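Local coordinates for single-strand binding protein (Thermus aquaticus, PDB 2FXQ) that binds single-stranded DNA and probably recruits partner proteins to it during DNA replication, recombination and repair, working as a homodimer, at residues Val50-His54 with Arg200-Asp204; Ala151-Leu155 with Ala183-Ser187; Gly156-Asn160 with Thr171-Glu175; Asp193-Ile198 with Arg223-Pro227. All blocks are in the same frame, centred on the assembly; numbering follows the deposited sequence.

Contact 1 (Val50-His54 with Arg200-Asp204)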
# COMPACT_ATOMS: atom_id res chain seq x y z
N VAL A 50 7.27 -15.73 9.52
CA VAL A 50 7.88 -16.65 8.57
C VAL A 50 8.46 -15.83 7.45
O VAL A 50 7.87 -14.83 7.05
CB VAL A 50 6.94 -17.69 7.93
CG1 VAL A 50 6.67 -18.86 8.90
CG2 VAL A 50 5.70 -17.07 7.36
N PRO A 51 9.62 -16.25 6.97
CA PRO A 51 10.26 -15.54 5.87
C PRO A 51 9.49 -15.65 4.59
O PRO A 51 8.66 -16.59 4.39
CB PRO A 51 11.60 -16.24 5.74
CG PRO A 51 11.43 -17.58 6.46
CD PRO A 51 10.40 -17.42 7.46
N TRP A 52 9.71 -14.64 3.72
CA TRP A 52 9.27 -14.68 2.37
C TRP A 52 10.55 -14.46 1.57
O TRP A 52 11.47 -13.80 2.06
CB TRP A 52 8.20 -13.60 2.10
CG TRP A 52 8.48 -12.13 2.35
CD1 TRP A 52 8.01 -11.36 3.43
CD2 TRP A 52 9.20 -11.23 1.50
NE1 TRP A 52 8.43 -10.06 3.25
CE2 TRP A 52 9.13 -9.94 2.09
CE3 TRP A 52 9.90 -11.38 0.29
CZ2 TRP A 52 9.73 -8.80 1.50
CZ3 TRP A 52 10.51 -10.23 -0.30
CH2 TRP A 52 10.41 -8.96 0.33
N TYR A 53 10.60 -15.03 0.36
CA TYR A 53 11.68 -14.86 -0.58
C TYR A 53 10.97 -14.67 -1.89
O TYR A 53 10.16 -15.51 -2.29
CB TYR A 53 12.58 -16.15 -0.70
CG TYR A 53 13.21 -16.48 0.61
CD1 TYR A 53 12.56 -17.30 1.55
CD2 TYR A 53 14.44 -15.90 0.96
CE1 TYR A 53 13.14 -17.57 2.81
CE2 TYR A 53 15.04 -16.17 2.24
CZ TYR A 53 14.38 -17.01 3.14
OH TYR A 53 14.98 -17.24 4.38
N HIS A 54 11.31 -13.60 -2.60
CA HIS A 54 10.67 -13.40 -3.88
C HIS A 54 11.63 -12.85 -4.88
O HIS A 54 12.46 -11.99 -4.53
CB HIS A 54 9.52 -12.41 -3.76
CG HIS A 54 8.44 -12.87 -2.84
ND1 HIS A 54 7.81 -14.09 -3.01
CD2 HIS A 54 7.86 -12.29 -1.77
CE1 HIS A 54 6.89 -14.24 -2.08
NE2 HIS A 54 6.93 -13.18 -1.29
N ARG A 200 -0.78 -9.88 0.54
CA ARG A 200 0.68 -9.85 0.63
C ARG A 200 1.17 -11.07 -0.11
O ARG A 200 0.43 -12.05 -0.28
CB ARG A 200 1.12 -9.87 2.10
CG ARG A 200 0.63 -11.03 2.93
CD ARG A 200 1.19 -10.89 4.36
NE ARG A 200 0.67 -11.96 5.20
CZ ARG A 200 0.92 -12.06 6.51
NH1 ARG A 200 1.72 -11.20 7.12
NH2 ARG A 200 0.43 -13.07 7.18
N LEU A 201 2.44 -11.06 -0.45
CA LEU A 201 2.99 -12.16 -1.25
C LEU A 201 3.64 -13.15 -0.31
O LEU A 201 4.41 -12.74 0.58
CB LEU A 201 4.09 -11.58 -2.14
CG LEU A 201 3.84 -11.44 -3.62
CD1 LEU A 201 5.23 -11.51 -4.38
CD2 LEU A 201 2.93 -12.50 -4.22
N VAL A 202 3.25 -14.42 -0.39
CA VAL A 202 3.81 -15.39 0.57
C VAL A 202 4.40 -16.56 -0.21
O VAL A 202 4.16 -16.72 -1.38
CB VAL A 202 2.72 -15.92 1.58
CG1 VAL A 202 2.13 -14.78 2.46
CG2 VAL A 202 1.61 -16.60 0.82
N ASN A 203 5.09 -17.44 0.51
CA ASN A 203 5.65 -18.62 -0.12
C ASN A 203 4.92 -19.81 0.48
O ASN A 203 4.89 -19.98 1.68
CB ASN A 203 7.13 -18.78 0.21
CG ASN A 203 7.99 -17.66 -0.36
OD1 ASN A 203 8.56 -16.93 0.40
ND2 ASN A 203 8.13 -17.57 -1.69
N ASP A 204 4.29 -20.59 -0.36
CA ASP A 204 3.58 -21.81 0.09
C ASP A 204 4.40 -23.06 -0.21
O ASP A 204 5.17 -23.07 -1.16
CB ASP A 204 2.24 -21.92 -0.62
CG ASP A 204 1.30 -22.89 0.09
OD1 ASP A 204 1.63 -23.37 1.21
OD2 ASP A 204 0.20 -23.23 -0.42
O HOH W 1 5.96 -16.46 3.36

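Contact 2 (Ala151-Leu155 with Ala183-Ser187)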
# COMPACT_ATOMS: atom_id res chain seq x y z
N ALA A 151 -10.81 -22.65 8.16
CA ALA A 151 -11.34 -22.43 6.82
C ALA A 151 -10.28 -21.84 5.91
O ALA A 151 -9.50 -20.95 6.30
CB ALA A 151 -12.57 -21.49 6.83
N VAL A 152 -10.25 -22.34 4.69
CA VAL A 152 -9.27 -21.83 3.72
C VAL A 152 -9.89 -21.97 2.34
O VAL A 152 -10.55 -22.98 2.03
CB VAL A 152 -7.91 -22.59 3.87
CG1 VAL A 152 -8.07 -24.08 3.71
CG2 VAL A 152 -6.81 -22.04 2.87
N VAL A 153 -9.62 -21.01 1.49
CA VAL A 153 -10.12 -21.06 0.13
C VAL A 153 -9.05 -20.62 -0.87
O VAL A 153 -8.26 -19.72 -0.58
CB VAL A 153 -11.39 -20.16 -0.00
CG1 VAL A 153 -11.06 -18.68 0.05
CG2 VAL A 153 -12.13 -20.52 -1.29
N ARG A 154 -9.06 -21.19 -2.06
CA ARG A 154 -8.18 -20.74 -3.13
C ARG A 154 -9.07 -20.06 -4.15
O ARG A 154 -10.12 -20.60 -4.55
CB ARG A 154 -7.49 -21.96 -3.78
CG ARG A 154 -6.58 -21.65 -5.00
CD ARG A 154 -5.82 -22.92 -5.65
NE ARG A 154 -6.43 -24.21 -5.26
CZ ARG A 154 -7.57 -24.72 -5.75
NH1 ARG A 154 -8.26 -24.08 -6.70
NH2 ARG A 154 -8.04 -25.88 -5.30
N LEU A 155 -8.68 -18.90 -4.61
CA LEU A 155 -9.55 -18.19 -5.53
C LEU A 155 -8.71 -17.99 -6.78
O LEU A 155 -7.53 -17.62 -6.66
CB LEU A 155 -9.91 -16.80 -4.91
CG LEU A 155 -10.64 -16.82 -3.58
CD1 LEU A 155 -10.83 -15.36 -2.89
CD2 LEU A 155 -12.00 -17.48 -3.71
N ALA A 183 -12.11 -16.52 4.27
CA ALA A 183 -12.39 -17.74 3.43
C ALA A 183 -13.91 -18.05 3.47
O ALA A 183 -14.53 -18.33 2.42
CB ALA A 183 -11.60 -18.94 3.92
N GLU A 184 -14.50 -17.96 4.65
CA GLU A 184 -15.95 -18.26 4.76
C GLU A 184 -16.77 -17.27 3.98
O GLU A 184 -17.71 -17.64 3.31
CB GLU A 184 -16.40 -18.22 6.21
CG GLU A 184 -16.88 -19.58 6.67
CD GLU A 184 -16.11 -19.97 7.88
OE1 GLU A 184 -16.07 -21.16 8.20
OE2 GLU A 184 -15.52 -19.03 8.47
N TRP A 185 -16.41 -16.01 4.09
CA TRP A 185 -17.08 -14.98 3.28
C TRP A 185 -16.85 -15.19 1.78
O TRP A 185 -17.79 -15.09 0.99
CB TRP A 185 -16.54 -13.60 3.70
CG TRP A 185 -17.10 -12.49 2.91
CD1 TRP A 185 -18.26 -11.77 3.17
CD2 TRP A 185 -16.55 -11.94 1.69
NE1 TRP A 185 -18.44 -10.81 2.19
CE2 TRP A 185 -17.41 -10.90 1.28
CE3 TRP A 185 -15.41 -12.22 0.93
CZ2 TRP A 185 -17.18 -10.16 0.12
CZ3 TRP A 185 -15.20 -11.55 -0.21
CH2 TRP A 185 -16.07 -10.47 -0.61
N ALA A 186 -15.60 -15.48 1.38
CA ALA A 186 -15.27 -15.66 -0.05
C ALA A 186 -16.01 -16.84 -0.67
O ALA A 186 -16.28 -16.89 -1.88
CB ALA A 186 -13.74 -15.81 -0.23
N SER A 187 -16.39 -17.79 0.19
CA SER A 187 -17.14 -18.95 -0.30
C SER A 187 -18.51 -18.58 -0.93
O SER A 187 -19.08 -19.39 -1.66
CB SER A 187 -17.32 -20.00 0.80
OG SER A 187 -18.38 -19.65 1.69

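Contact 3 (Gly156-Asn160 with Thr171-Glu175)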
# COMPACT_ATOMS: atom_id res chain seq x y z
N GLY A 156 -9.29 -18.21 -7.96
CA GLY A 156 -8.59 -17.87 -9.22
C GLY A 156 -9.09 -16.55 -9.74
O GLY A 156 -10.31 -16.35 -9.86
N LEU A 157 -8.18 -15.64 -10.04
CA LEU A 157 -8.58 -14.32 -10.49
C LEU A 157 -7.98 -14.00 -11.86
O LEU A 157 -6.75 -14.17 -12.07
CB LEU A 157 -8.03 -13.25 -9.51
CG LEU A 157 -8.73 -12.35 -8.50
CD1 LEU A 157 -7.91 -11.00 -8.28
CD2 LEU A 157 -10.22 -12.12 -8.80
N ALA A 158 -8.85 -13.51 -12.74
CA ALA A 158 -8.47 -12.98 -14.08
C ALA A 158 -8.40 -11.46 -13.92
O ALA A 158 -9.42 -10.82 -13.59
CB ALA A 158 -9.56 -13.33 -15.10
N VAL A 159 -7.22 -10.89 -14.16
CA VAL A 159 -7.00 -9.44 -14.09
C VAL A 159 -6.68 -8.93 -15.55
O VAL A 159 -5.74 -9.41 -16.18
CB VAL A 159 -5.85 -9.15 -13.14
CG1 VAL A 159 -5.57 -7.62 -13.00
CG2 VAL A 159 -6.09 -9.85 -11.77
N ASN A 160 -7.50 -8.01 -16.07
CA ASN A 160 -7.20 -7.35 -17.33
C ASN A 160 -6.37 -6.08 -17.06
O ASN A 160 -6.87 -5.11 -16.52
CB ASN A 160 -8.48 -7.01 -18.11
CG ASN A 160 -9.36 -8.22 -18.37
OD1 ASN A 160 -8.89 -9.30 -18.71
ND2 ASN A 160 -10.67 -8.04 -18.19
N THR A 171 -5.32 -10.77 -20.55
CA THR A 171 -5.76 -11.21 -19.25
C THR A 171 -4.66 -12.00 -18.55
O THR A 171 -4.12 -12.94 -19.13
CB THR A 171 -7.02 -12.04 -19.39
OG1 THR A 171 -7.99 -11.32 -20.17
CG2 THR A 171 -7.71 -12.22 -18.02
N HIS A 172 -4.35 -11.62 -17.32
CA HIS A 172 -3.46 -12.38 -16.43
C HIS A 172 -4.29 -13.23 -15.47
O HIS A 172 -5.32 -12.76 -14.98
CB HIS A 172 -2.66 -11.43 -15.56
CG HIS A 172 -1.38 -10.95 -16.18
ND1 HIS A 172 -1.29 -10.56 -17.50
CD2 HIS A 172 -0.15 -10.76 -15.63
CE1 HIS A 172 -0.05 -10.18 -17.75
NE2 HIS A 172 0.66 -10.29 -16.63
N PHE A 173 -3.80 -14.43 -15.15
CA PHE A 173 -4.46 -15.30 -14.19
C PHE A 173 -3.64 -15.51 -12.90
O PHE A 173 -2.49 -15.97 -12.93
CB PHE A 173 -4.88 -16.60 -14.89
CG PHE A 173 -5.69 -16.36 -16.14
CD1 PHE A 173 -5.05 -16.11 -17.37
CD2 PHE A 173 -7.08 -16.30 -16.10
CE1 PHE A 173 -5.79 -15.85 -18.56
CE2 PHE A 173 -7.83 -16.05 -17.29
CZ PHE A 173 -7.17 -15.82 -18.52
N LEU A 174 -4.22 -15.13 -11.75
CA LEU A 174 -3.47 -15.09 -10.49
C LEU A 174 -4.26 -15.86 -9.39
O LEU A 174 -5.47 -15.81 -9.35
CB LEU A 174 -3.26 -13.62 -10.07
CG LEU A 174 -2.32 -12.83 -10.99
CD1 LEU A 174 -2.33 -11.36 -10.58
CD2 LEU A 174 -0.88 -13.41 -11.07
N GLU A 175 -3.57 -16.60 -8.54
CA GLU A 175 -4.25 -17.43 -7.52
C GLU A 175 -4.16 -16.63 -6.20
O GLU A 175 -3.13 -15.98 -5.92
CB GLU A 175 -3.58 -18.80 -7.37
CG GLU A 175 -3.69 -19.70 -8.59
CD GLU A 175 -5.13 -20.02 -8.98
OE1 GLU A 175 -5.42 -20.25 -10.20
OE2 GLU A 175 -5.97 -20.06 -8.05

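Contact 4 (Asp193-Ile198 with Arg223-Pro227)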
# COMPACT_ATOMS: atom_id res chain seq x y z
N ASP A 193 -17.56 -13.26 -10.60
CA ASP A 193 -17.76 -12.13 -9.69
C ASP A 193 -16.48 -11.28 -9.66
O ASP A 193 -15.36 -11.79 -9.69
CB ASP A 193 -18.08 -12.65 -8.26
CG ASP A 193 -19.51 -13.16 -8.13
OD1 ASP A 193 -19.82 -13.81 -7.09
OD2 ASP A 193 -20.37 -12.92 -9.02
N GLY A 194 -16.66 -9.97 -9.56
CA GLY A 194 -15.56 -9.04 -9.39
C GLY A 194 -15.08 -9.13 -7.93
O GLY A 194 -15.85 -9.44 -6.98
N LEU A 195 -13.79 -8.90 -7.76
CA LEU A 195 -13.17 -8.98 -6.46
C LEU A 195 -12.01 -8.01 -6.38
O LEU A 195 -11.12 -8.01 -7.25
CB LEU A 195 -12.67 -10.41 -6.23
CG LEU A 195 -12.17 -10.73 -4.82
CD1 LEU A 195 -13.31 -10.52 -3.79
CD2 LEU A 195 -11.58 -12.17 -4.77
N LEU A 196 -11.96 -7.23 -5.28
CA LEU A 196 -10.75 -6.45 -4.91
C LEU A 196 -10.00 -7.18 -3.79
O LEU A 196 -10.63 -7.57 -2.79
CB LEU A 196 -11.23 -5.07 -4.40
CG LEU A 196 -10.14 -4.16 -3.75
CD1 LEU A 196 -9.08 -3.77 -4.81
CD2 LEU A 196 -10.78 -2.89 -3.20
N VAL A 197 -8.70 -7.41 -3.95
CA VAL A 197 -7.95 -8.10 -2.91
C VAL A 197 -6.88 -7.15 -2.41
O VAL A 197 -6.16 -6.58 -3.23
CB VAL A 197 -7.22 -9.21 -3.52
CG1 VAL A 197 -6.33 -10.03 -2.49
CG2 VAL A 197 -8.25 -10.20 -4.27
N ILE A 198 -6.73 -7.03 -1.09
CA ILE A 198 -5.57 -6.36 -0.53
C ILE A 198 -4.85 -7.50 0.19
O ILE A 198 -5.45 -8.16 1.03
CB ILE A 198 -5.93 -5.19 0.47
CG1 ILE A 198 -7.07 -4.23 -0.02
CG2 ILE A 198 -4.60 -4.47 0.97
CD1 ILE A 198 -6.75 -3.31 -1.16
N ARG A 223 -7.64 -8.49 3.01
CA ARG A 223 -8.96 -7.86 2.95
C ARG A 223 -9.53 -8.25 1.59
O ARG A 223 -8.79 -8.37 0.61
CB ARG A 223 -8.82 -6.34 2.95
CG ARG A 223 -10.19 -5.66 3.01
CD ARG A 223 -10.16 -4.24 3.60
NE ARG A 223 -11.48 -3.61 3.51
CZ ARG A 223 -11.81 -2.42 4.05
NH1 ARG A 223 -10.96 -1.71 4.76
NH2 ARG A 223 -13.00 -1.93 3.89
N LEU A 224 -10.84 -8.48 1.52
CA LEU A 224 -11.50 -8.72 0.27
C LEU A 224 -12.78 -7.84 0.22
O LEU A 224 -13.49 -7.70 1.22
CB LEU A 224 -12.00 -10.21 0.17
CG LEU A 224 -10.90 -11.29 0.15
CD1 LEU A 224 -11.59 -12.67 0.13
CD2 LEU A 224 -10.03 -11.10 -1.08
N GLU A 225 -13.04 -7.24 -0.93
CA GLU A 225 -14.21 -6.41 -1.10
C GLU A 225 -14.74 -6.70 -2.49
O GLU A 225 -14.01 -7.17 -3.34
CB GLU A 225 -13.89 -4.90 -0.98
CG GLU A 225 -13.29 -4.44 0.36
CD GLU A 225 -14.26 -4.59 1.54
OE1 GLU A 225 -13.82 -4.57 2.72
OE2 GLU A 225 -15.48 -4.75 1.30
N ARG A 226 -16.01 -6.37 -2.71
CA ARG A 226 -16.61 -6.50 -4.01
C ARG A 226 -16.83 -5.15 -4.71
O ARG A 226 -17.58 -4.30 -4.21
CB ARG A 226 -18.00 -7.12 -3.79
CG ARG A 226 -17.98 -8.47 -3.12
CD ARG A 226 -19.36 -9.08 -3.05
NE ARG A 226 -19.75 -9.56 -4.37
CZ ARG A 226 -20.63 -10.53 -4.55
NH1 ARG A 226 -21.20 -11.09 -3.48
NH2 ARG A 226 -20.92 -10.93 -5.77
N PRO A 227 -16.25 -4.96 -5.88
CA PRO A 227 -16.45 -3.72 -6.63
C PRO A 227 -17.90 -3.71 -7.13
O PRO A 227 -18.48 -4.76 -7.36
CB PRO A 227 -15.47 -3.85 -7.80
CG PRO A 227 -15.22 -5.32 -7.92
CD PRO A 227 -15.32 -5.89 -6.56
O HOH W 2 -18.50 -9.31 -6.86

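Contact 1 (Val50-His54 with Arg200-Asp204)
Asn203 meets the backbone of Tyr53 with its carboxamide as a two-pronged clamp. OD1 accepts from Tyr53 N at 2.8 Å, the donor lying in the carbonyl plane on a lone pair, while ND2 of Asn203 donates to Tyr53 O at 3.0 Å almost within the amide plane. Gripped at both corners, the carboxamide is fixed in rotation, and an end-for-end flip would set like atoms against each other. CB of Asn203 already points at the other strand, and the first torsion of -65°, with CG anti to the carbonyl carbon, carries the amide on to Tyr53. His54 runs past this amide in the opposite direction, their planes 35° apart. Its NE2 donates to Leu201 O at 3.2 Å, in the plane of the imidazole but from above the plane of the Leu201 carbonyl. Leu201 in turn lays CD1 over the middle of one imidazole face, a CH-pi contact 3.7 Å from the ring centroid. The two segments cross at 99°, and side chains rather than backbone pairing link them; each strand is paired within its own OB domain, with 28-41 for the strand holding Val50-His54 and with 213-225 for the one holding Arg200-Asp204. The contact thus joins the two OB domains carried by one chain. A water extends the polar seam, donating to Pro51 O and accepting from Asn203 N. The other ring nitrogen, ND1 of His54, is hydrogen-bonded to Thr217 OG1, which ties both ring nitrogens to the second OB domain.

Contact 2 (Ala151-Leu155 with Ala183-Ser187)
Ala183 sets its methyl group directly on the strand backbone, with CB 3.7 Å from the CA of Val152, and this is where helix and strand come closest. Nothing larger than a methyl stands between them there, which lets the two CA atoms of Val152 and Ala183 approach to 5.2 Å. The Ala183 methyl is flanked by the CB of Ala151 and by Val153, whose CG1 lies 3.8 Å from the Ala183 CA. A chi1 of 72° puts that CG1 between the backbone N and the carbonyl carbon of Val153, and from there the one methyl reaches both Ala183 and Ala186, one helical turn on. Further along, the contact narrows to one methyl pair, CD1 of Leu155 and CB of Ala186 at 4.0 Å. The side chains meeting here are all apolar. At the partly exposed margin the chemistry changes: Glu184 starts beside the strand, and the bend at its chi2 brings OE1 to 3.8 Å from the CB of Ala151, where its polar partner is the hydroxyl of Tyr145. Ser187 OG, which does not touch the strand, donates to Glu184 O at 2.7 Å. This is the short helix between the third and fourth strands of an OB fold, which covers one end of the barrel. Strand 151-160 pairs here with 171-179 and with the brief strand 144-145, and helix 180-186 follows directly on 171-179; Leu224 of strand 213-225 packs against both Leu155 and Ala186, while Pro141 lies against Val153 and Leu155.

Contact 3 (Gly156-Asn160 with Thr171-Glu175)
Segments 156-160 and 171-175 run antiparallel at 151°, with hydrogen-bonded pairs at Leu157-Leu174 and Val159-His172 and non-hydrogen-bonded pairs between and beyond them. Each hydrogen-bonded pair exchanges two backbone N-H...O hydrogen bonds, the Leu174 N to Leu157 O bond measuring 2.7 Å. Ala158, Phe173 and Thr171 share one face: the Ala158 methyl sits 3.9 Å from CE2 of Phe173 and 3.6 Å from CG2 of Thr171. These strands form a hairpin of the second OB domain, and the opposite face, bearing Leu157, Val159 and Leu174, brings leucines against Leu133 in the barrel interior. Towards the loop end, Asn160 and Thr171 lie side by side and point the same way. With OG1 anti to the carbonyl carbon (chi1 -52°), the Thr171 hydroxyl donates to Asn160 OD1 at 2.6 Å, approaching nearly along the C=O axis, while CG2 is left facing Ala158. A valine in place of Thr171 would probably leave Asn160 OD1 without this donor and its carboxamide freer to turn. At the other end, Glu175 folds back over Gly156, its OE2 3.6 Å from the glycine CA, and is held by a salt bridge to Arg139.

Contact 4 (Asp193-Ile198 with Arg223-Pro227)
Leu196 and Glu225 exchange backbone hydrogen bonds, as do Ile198 and Arg223, so four backbone hydrogen bonds hold these antiparallel strands together. The Ile198 N to Arg223 O bond, 3.0 Å long, is close to straight at 173°. Apolar contact gathers round Leu224, whose CD2 lies 3.8 Å from CG2 of Val197 and also reaches CD2 of Leu195. On the opposite face, Ile198 and Arg223 run side by side through their CB atoms. Beyond the paired residues, Pro227 applies its ring to the Gly194 peptide, with CD 3.5 Å from the Gly194 C. An alanine at Pro227 would probably open a gap against this peptide and leave the backbone after the strand freer to turn. Two salt bridges differ in place and geometry. On the face turned to the second subunit, Arg223, extended from CG to NE, places NE 2.6 Å from OE1 of Glu225, in the guanidinium plane and on the anti lone pair. Past the end of the pairing, Asp193 OD1 and Arg226 NH2, 3.4 Å apart, are joined by charge alone, the oxygen lying well out of the guanidinium plane; OD1 is hydrogen-bonded to Arg190 N. A water bridges Gly194 O and NE of Arg226. In the OB barrel, strand 129-137 runs along 194-207 and strand 171-179 along 213-225, with Leu155 and Leu157 inside and helix 180-186 against Leu224, while Phe77 and Leu75 of the second subunit pack on Leu196 and Glu225.

Contacts 2, 3 and 4 all belong to the second OB domain, whereas contact 1 joins it to the first. Contacts 3 and 4 are both antiparallel hairpins built on backbone hydrogen bonds; contact 2, a helix against a strand, relies on small apolar groups and is the most buried. Contact 1, with its strands nearly perpendicular, replaces backbone pairing by side-chain-to-backbone bonds. Strand 151-160 serves contacts 2 and 3, and strand 194-207 serves contacts 1 and 4. The barrel interior links contacts 2, 3 and 4: Leu155 meets Leu195, and Leu157 meets Leu195 and Val197. Of the four, only contact 4 touches the second subunit.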